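Local coordinates for nisin immunity protein (PDB 5XHB) that contributes to the immunity of nisin-producing Lactococcus lactis against nisin supplied from outside the cell, as a membrane-associated lipoprotein, at residues A[152-166]-A[189-203]. Numbering follows the deposited sequence.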
loop_
_atom_site.group_PDB
_atom_site.type_symbol
_atom_site.label_atom_id
_atom_site.label_comp_id
_atom_site.label_asym_id
_atom_site.label_seq_id
_atom_site.Cartn_x
_atom_site.Cartn_y
_atom_site.Cartn_z
ATOM N N GLY A 152 7.022 10.642 4.878
ATOM C CA GLY A 152 5.633 10.802 5.236
ATOM C C GLY A 152 5.206 9.983 6.439
ATOM O O GLY A 152 5.936 9.845 7.408
ATOM N N GLU A 153 4.017 9.406 6.334
ATOM C CA GLU A 153 3.318 8.768 7.448
ATOM C C GLU A 153 4.071 7.574 8.064
ATOM O O GLU A 153 4.513 6.675 7.359
ATOM C CB GLU A 153 1.927 8.331 6.953
ATOM C CG GLU A 153 1.122 7.425 7.863
ATOM C CD GLU A 153 0.643 8.099 9.125
ATOM O OE1 GLU A 153 0.750 9.332 9.231
ATOM O OE2 GLU A 153 0.154 7.377 10.032
ATOM N N TYR A 154 4.205 7.586 9.388
ATOM C CA TYR A 154 4.708 6.420 10.135
ATOM C C TYR A 154 3.866 5.178 9.874
ATOM O O TYR A 154 2.652 5.209 10.042
ATOM C CB TYR A 154 4.703 6.731 11.627
ATOM C CG TYR A 154 5.068 5.553 12.505
ATOM C CD1 TYR A 154 6.393 5.188 12.689
ATOM C CD2 TYR A 154 4.086 4.807 13.141
ATOM C CE1 TYR A 154 6.734 4.108 13.511
ATOM C CE2 TYR A 154 4.415 3.722 13.954
ATOM C CZ TYR A 154 5.743 3.385 14.135
ATOM O OH TYR A 154 6.075 2.314 14.944
ATOM N N GLN A 155 4.499 4.078 9.482
ATOM C CA GLN A 155 3.753 2.847 9.236
ATOM C C GLN A 155 4.019 1.757 10.273
ATOM O O GLN A 155 3.087 1.085 10.713
ATOM C CB GLN A 155 4.067 2.291 7.846
ATOM C CG GLN A 155 3.643 3.223 6.705
ATOM C CD GLN A 155 2.135 3.399 6.620
ATOM O OE1 GLN A 155 1.371 2.541 7.063
ATOM N NE2 GLN A 155 1.704 4.503 6.031
ATOM N N ASP A 156 5.279 1.575 10.657
ATOM C CA ASP A 156 5.628 0.509 11.599
ATOM C C ASP A 156 7.050 0.718 12.065
ATOM O O ASP A 156 7.758 1.595 11.568
ATOM C CB ASP A 156 5.478 -0.875 10.941
ATOM C CG ASP A 156 5.360 -2.019 11.957
ATOM O OD1 ASP A 156 5.283 -1.781 13.187
ATOM O OD2 ASP A 156 5.332 -3.178 11.502
ATOM N N VAL A 157 7.474 -0.079 13.033
ATOM C CA VAL A 157 8.878 -0.088 13.382
ATOM C C VAL A 157 9.332 -1.548 13.350
ATOM O O VAL A 157 8.619 -2.451 13.804
ATOM C CB VAL A 157 9.130 0.578 14.743
ATOM C CG1 VAL A 157 8.358 -0.119 15.844
ATOM C CG2 VAL A 157 10.633 0.684 15.046
ATOM N N LEU A 158 10.488 -1.775 12.743
ATOM C CA LEU A 158 11.061 -3.105 12.675
ATOM C C LEU A 158 11.823 -3.396 13.971
ATOM O O LEU A 158 11.547 -4.396 14.644
ATOM C CB LEU A 158 11.977 -3.231 11.451
ATOM C CG LEU A 158 11.227 -3.234 10.107
ATOM C CD1 LEU A 158 12.176 -3.092 8.909
ATOM C CD2 LEU A 158 10.427 -4.518 9.975
ATOM N N ALA A 159 12.753 -2.505 14.324
ATOM C CA ALA A 159 13.624 -2.694 15.481
ATOM C C ALA A 159 14.283 -4.079 15.429
ATOM O O ALA A 159 14.148 -4.897 16.343
ATOM C CB ALA A 159 12.847 -2.495 16.792
ATOM N N GLU A 160 14.978 -4.322 14.327
ATOM C CA GLU A 160 15.599 -5.604 14.051
ATOM C C GLU A 160 17.038 -5.373 13.728
ATOM O O GLU A 160 17.446 -4.250 13.450
ATOM C CB GLU A 160 14.933 -6.326 12.868
ATOM C CG GLU A 160 13.558 -6.862 13.151
ATOM C CD GLU A 160 13.623 -8.154 13.912
ATOM O OE1 GLU A 160 14.604 -8.904 13.705
ATOM O OE2 GLU A 160 12.699 -8.425 14.707
ATOM N N VAL A 161 17.799 -6.457 13.761
ATOM C CA VAL A 161 19.196 -6.442 13.395
ATOM C C VAL A 161 19.437 -7.568 12.405
ATOM O O VAL A 161 18.899 -8.671 12.571
ATOM C CB VAL A 161 20.115 -6.647 14.614
ATOM C CG1 VAL A 161 21.559 -6.735 14.156
ATOM C CG2 VAL A 161 19.920 -5.525 15.649
ATOM N N ARG A 162 20.230 -7.297 11.375
ATOM C CA ARG A 162 20.751 -8.362 10.524
ATOM C C ARG A 162 22.242 -8.133 10.367
ATOM O O ARG A 162 22.686 -7.019 10.120
ATOM C CB ARG A 162 20.071 -8.406 9.139
ATOM C CG ARG A 162 18.579 -8.727 9.143
ATOM C CD ARG A 162 18.314 -10.175 9.581
ATOM N NE ARG A 162 16.893 -10.513 9.548
ATOM C CZ ARG A 162 16.040 -10.264 10.539
ATOM N NH1 ARG A 162 16.460 -9.661 11.650
ATOM N NH2 ARG A 162 14.764 -10.607 10.419
ATOM N N VAL A 163 23.001 -9.208 10.508
ATOM C CA VAL A 163 24.403 -9.230 10.155
ATOM C C VAL A 163 24.486 -10.162 8.964
ATOM O O VAL A 163 24.052 -11.317 9.049
ATOM C CB VAL A 163 25.283 -9.750 11.305
ATOM C CG1 VAL A 163 26.732 -9.902 10.843
ATOM C CG2 VAL A 163 25.175 -8.826 12.523
ATOM N N PHE A 164 25.015 -9.680 7.849
ATOM C CA PHE A 164 24.895 -10.458 6.625
ATOM C C PHE A 164 26.148 -10.356 5.796
ATOM O O PHE A 164 26.945 -9.452 5.982
ATOM C CB PHE A 164 23.667 -10.032 5.797
ATOM C CG PHE A 164 23.598 -8.552 5.494
ATOM C CD1 PHE A 164 24.243 -8.021 4.389
ATOM C CD2 PHE A 164 22.862 -7.699 6.313
ATOM C CE1 PHE A 164 24.165 -6.653 4.096
ATOM C CE2 PHE A 164 22.788 -6.329 6.040
ATOM C CZ PHE A 164 23.439 -5.807 4.934
ATOM N N ASP A 165 26.330 -11.327 4.908
ATOM C CA ASP A 165 27.424 -11.285 3.951
ATOM C C ASP A 165 27.300 -10.032 3.114
ATOM O O ASP A 165 26.266 -9.804 2.499
ATOM C CB ASP A 165 27.401 -12.524 3.052
ATOM C CG ASP A 165 28.638 -12.631 2.189
ATOM O OD1 ASP A 165 28.824 -11.754 1.316
ATOM O OD2 ASP A 165 29.417 -13.589 2.389
ATOM N N SER A 166 28.353 -9.227 3.072
ATOM C CA SER A 166 28.282 -7.931 2.396
ATOM C C SER A 166 27.960 -8.030 0.910
ATOM O O SER A 166 27.353 -7.126 0.342
ATOM C CB SER A 166 29.594 -7.175 2.575
ATOM O OG SER A 166 29.854 -6.948 3.944
ATOM N N GLN A 189 35.214 -13.857 4.290
ATOM C CA GLN A 189 33.865 -13.288 4.254
ATOM C C GLN A 189 33.815 -11.891 4.873
ATOM O O GLN A 189 34.239 -11.686 6.011
ATOM C CB GLN A 189 32.867 -14.196 4.981
ATOM C CG GLN A 189 31.460 -13.597 5.069
ATOM C CD GLN A 189 30.455 -14.504 5.751
ATOM O OE1 GLN A 189 30.550 -14.772 6.954
ATOM N NE2 GLN A 189 29.469 -14.974 4.986
ATOM N N SER A 190 33.299 -10.934 4.116
ATOM C CA SER A 190 33.017 -9.611 4.653
ATOM C C SER A 190 31.592 -9.585 5.191
ATOM O O SER A 190 30.684 -10.155 4.587
ATOM C CB SER A 190 33.214 -8.541 3.587
ATOM O OG SER A 190 32.717 -7.287 4.022
ATOM N N ARG A 191 31.399 -8.930 6.335
ATOM C CA ARG A 191 30.077 -8.856 6.952
ATOM C C ARG A 191 29.605 -7.409 7.129
ATOM O O ARG A 191 30.405 -6.496 7.327
ATOM C CB ARG A 191 30.081 -9.576 8.302
ATOM C CG ARG A 191 30.350 -11.083 8.216
ATOM C CD ARG A 191 30.469 -11.700 9.607
ATOM N NE ARG A 191 30.438 -13.160 9.562
ATOM C CZ ARG A 191 30.471 -13.943 10.637
ATOM N NH1 ARG A 191 30.531 -13.414 11.850
ATOM N NH2 ARG A 191 30.438 -15.263 10.499
ATOM N N THR A 192 28.294 -7.215 7.064
ATOM C CA THR A 192 27.700 -5.896 7.227
ATOM C C THR A 192 26.581 -6.006 8.247
ATOM O O THR A 192 25.788 -6.948 8.170
ATOM C CB THR A 192 27.152 -5.367 5.881
ATOM O OG1 THR A 192 28.242 -5.191 4.968
ATOM C CG2 THR A 192 26.422 -4.044 6.058
ATOM N N GLU A 193 26.523 -5.083 9.206
ATOM C CA GLU A 193 25.383 -5.035 10.121
ATOM C C GLU A 193 24.442 -3.887 9.777
ATOM O O GLU A 193 24.858 -2.727 9.677
ATOM C CB GLU A 193 25.816 -4.894 11.587
ATOM C CG GLU A 193 24.591 -4.748 12.516
ATOM C CD GLU A 193 24.910 -4.761 14.014
ATOM O OE1 GLU A 193 25.957 -5.300 14.421
ATOM O OE2 GLU A 193 24.097 -4.221 14.792
ATOM N N TRP A 194 23.162 -4.217 9.610
ATOM C CA TRP A 194 22.131 -3.196 9.469
ATOM C C TRP A 194 21.205 -3.249 10.655
ATOM O O TRP A 194 20.758 -4.323 11.048
ATOM C CB TRP A 194 21.318 -3.391 8.195
ATOM C CG TRP A 194 21.962 -2.868 6.961
ATOM C CD1 TRP A 194 23.241 -2.383 6.817
ATOM C CD2 TRP A 194 21.337 -2.750 5.685
ATOM N NE1 TRP A 194 23.446 -1.993 5.502
ATOM C CE2 TRP A 194 22.288 -2.205 4.794
ATOM C CE3 TRP A 194 20.065 -3.065 5.202
ATOM C CZ2 TRP A 194 22.000 -1.959 3.448
ATOM C CZ3 TRP A 194 19.778 -2.818 3.864
ATOM C CH2 TRP A 194 20.744 -2.265 3.006
ATOM N N ASP A 195 20.919 -2.082 11.219
ATOM C CA ASP A 195 19.966 -1.979 12.306
ATOM C C ASP A 195 18.740 -1.286 11.731
ATOM O O ASP A 195 18.840 -0.164 11.255
ATOM C CB ASP A 195 20.574 -1.202 13.479
ATOM C CG ASP A 195 21.888 -1.828 13.961
ATOM O OD1 ASP A 195 21.932 -3.070 14.062
ATOM O OD2 ASP A 195 22.875 -1.099 14.205
ATOM N N TYR A 196 17.605 -1.974 11.738
ATOM C CA TYR A 196 16.416 -1.514 11.013
ATOM C C TYR A 196 15.451 -0.829 11.960
ATOM O O TYR A 196 15.011 -1.434 12.954
ATOM C CB TYR A 196 15.689 -2.678 10.340
ATOM C CG TYR A 196 16.522 -3.547 9.423
ATOM C CD1 TYR A 196 17.519 -4.373 9.931
ATOM C CD2 TYR A 196 16.260 -3.595 8.062
ATOM C CE1 TYR A 196 18.271 -5.200 9.092
ATOM C CE2 TYR A 196 17.015 -4.419 7.211
ATOM C CZ TYR A 196 18.011 -5.226 7.747
ATOM O OH TYR A 196 18.762 -6.045 6.932
ATOM N N GLY A 197 15.099 0.411 11.645
ATOM C CA GLY A 197 14.223 1.179 12.511
ATOM C C GLY A 197 12.801 1.293 11.979
ATOM O O GLY A 197 12.151 0.288 11.685
ATOM N N GLU A 198 12.324 2.529 11.850
ATOM C CA GLU A 198 10.941 2.771 11.445
ATOM C C GLU A 198 10.750 2.605 9.948
ATOM O O GLU A 198 11.699 2.723 9.177
ATOM C CB GLU A 198 10.509 4.176 11.860
ATOM C CG GLU A 198 10.555 4.392 13.349
ATOM C CD GLU A 198 10.086 5.774 13.758
ATOM O OE1 GLU A 198 9.912 6.661 12.886
ATOM O OE2 GLU A 198 9.902 5.974 14.970
ATOM N N ILE A 199 9.507 2.355 9.550
ATOM C CA ILE A 199 9.122 2.423 8.145
ATOM C C ILE A 199 8.104 3.550 7.992
ATOM O O ILE A 199 7.180 3.674 8.799
ATOM C CB ILE A 199 8.543 1.082 7.638
ATOM C CG1 ILE A 199 9.684 0.064 7.523
ATOM C CG2 ILE A 199 7.897 1.265 6.261
ATOM C CD1 ILE A 199 9.244 -1.329 7.365
ATOM N N HIS A 200 8.332 4.407 7.001
ATOM C CA HIS A 200 7.417 5.499 6.691
ATOM C C HIS A 200 7.033 5.451 5.240
ATOM O O HIS A 200 7.820 5.031 4.392
ATOM C CB HIS A 200 8.048 6.870 6.958
ATOM C CG HIS A 200 8.245 7.189 8.404
ATOM N ND1 HIS A 200 7.531 8.176 9.047
ATOM C CD2 HIS A 200 9.091 6.672 9.329
ATOM C CE1 HIS A 200 7.931 8.260 10.305
ATOM N NE2 HIS A 200 8.875 7.359 10.501
ATOM N N SER A 201 5.822 5.922 4.959
ATOM C CA SER A 201 5.434 6.254 3.592
ATOM C C SER A 201 6.338 7.348 3.043
ATOM O O SER A 201 6.962 8.087 3.803
ATOM C CB SER A 201 3.976 6.745 3.567
ATOM O OG SER A 201 3.135 5.799 4.200
ATOM N N ILE A 202 6.376 7.476 1.722
ATOM C CA ILE A 202 7.040 8.606 1.095
ATOM C C ILE A 202 5.934 9.482 0.485
ATOM O O ILE A 202 5.057 8.976 -0.207
ATOM C CB ILE A 202 8.045 8.134 0.043
ATOM C CG1 ILE A 202 9.226 7.445 0.735
ATOM C CG2 ILE A 202 8.526 9.285 -0.835
ATOM C CD1 ILE A 202 10.123 6.736 -0.221
ATOM N N ARG A 203 5.952 10.777 0.780
ATOM C CA ARG A 203 4.864 11.660 0.341
ATOM C C ARG A 203 4.713 11.618 -1.171
ATOM O O ARG A 203 5.703 11.675 -1.890
ATOM C CB ARG A 203 5.116 13.088 0.803
ATOM C CG ARG A 203 5.272 13.209 2.290
ATOM C CD ARG A 203 5.354 14.662 2.721
ATOM N NE ARG A 203 6.149 14.773 3.938
ATOM C CZ ARG A 203 6.466 15.923 4.523
ATOM N NH1 ARG A 203 6.026 17.068 4.018
ATOM N NH2 ARG A 203 7.222 15.926 5.610
HETATM O O HOH W 1 17.394 -1.919 15.134
HETATM O O HOH W 2 31.544 -11.010 1.401
#
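Two beta bulges interrupt one antiparallel pairing: Gln155 and Asp156 share Ile199 as partner in a classic bulge, and Ala159 and Glu160 share Tyr196 in a G1 bulge, where Ala159 takes a left-handed backbone conformation. Ile199 O accepts Gln155 N at 2.8 Å and, weakly, Asp156 N. Between the bulges the CD1 methyls of Leu158 and Ile199 meet at 3.8 Å, and Leu158 also touches Tyr196 CB.

Near Gly152 the imidazole of His200 is fixed from two sides: ND1 donates to Gly152 O at 2.8 Å, and NE2 to Glu198 OE1, both acceptors lying close to the ring plane. Tyr154 CA sits over one face of this ring, and the Tyr154 ring turns its edge to the same imidazole, planes at 76°. Beside it, Gln155 NE2 donates to Ser201 OG at 2.7 Å; this hydroxyl also bonds Gly101 O.

Farther along, Phe164 stands edge-on over the indole face of Trp194, the planes 89° apart. Its chi1 of 53°, with CG between backbone N and carbonyl carbon, brings the ring against Thr192 and Trp194 of the partner strand, where Thr192 CB makes a CH-pi contact over one face. The Tyr196 hydroxyl bonds Ser129 O, while its ring packs against Arg162 CB and CG. Ser166 OG closes this end, hydrogen-bonded to Thr192 OG1 at 2.6 Å and to Ser190 OG.

Strands 151-165 and 191-202 form a twisted, doubly bulged antiparallel ribbon at the margin of the sheet in the Spa1 C-terminal family region, 151-165 outermost, although Val163 bonds Ile172 through its backbone.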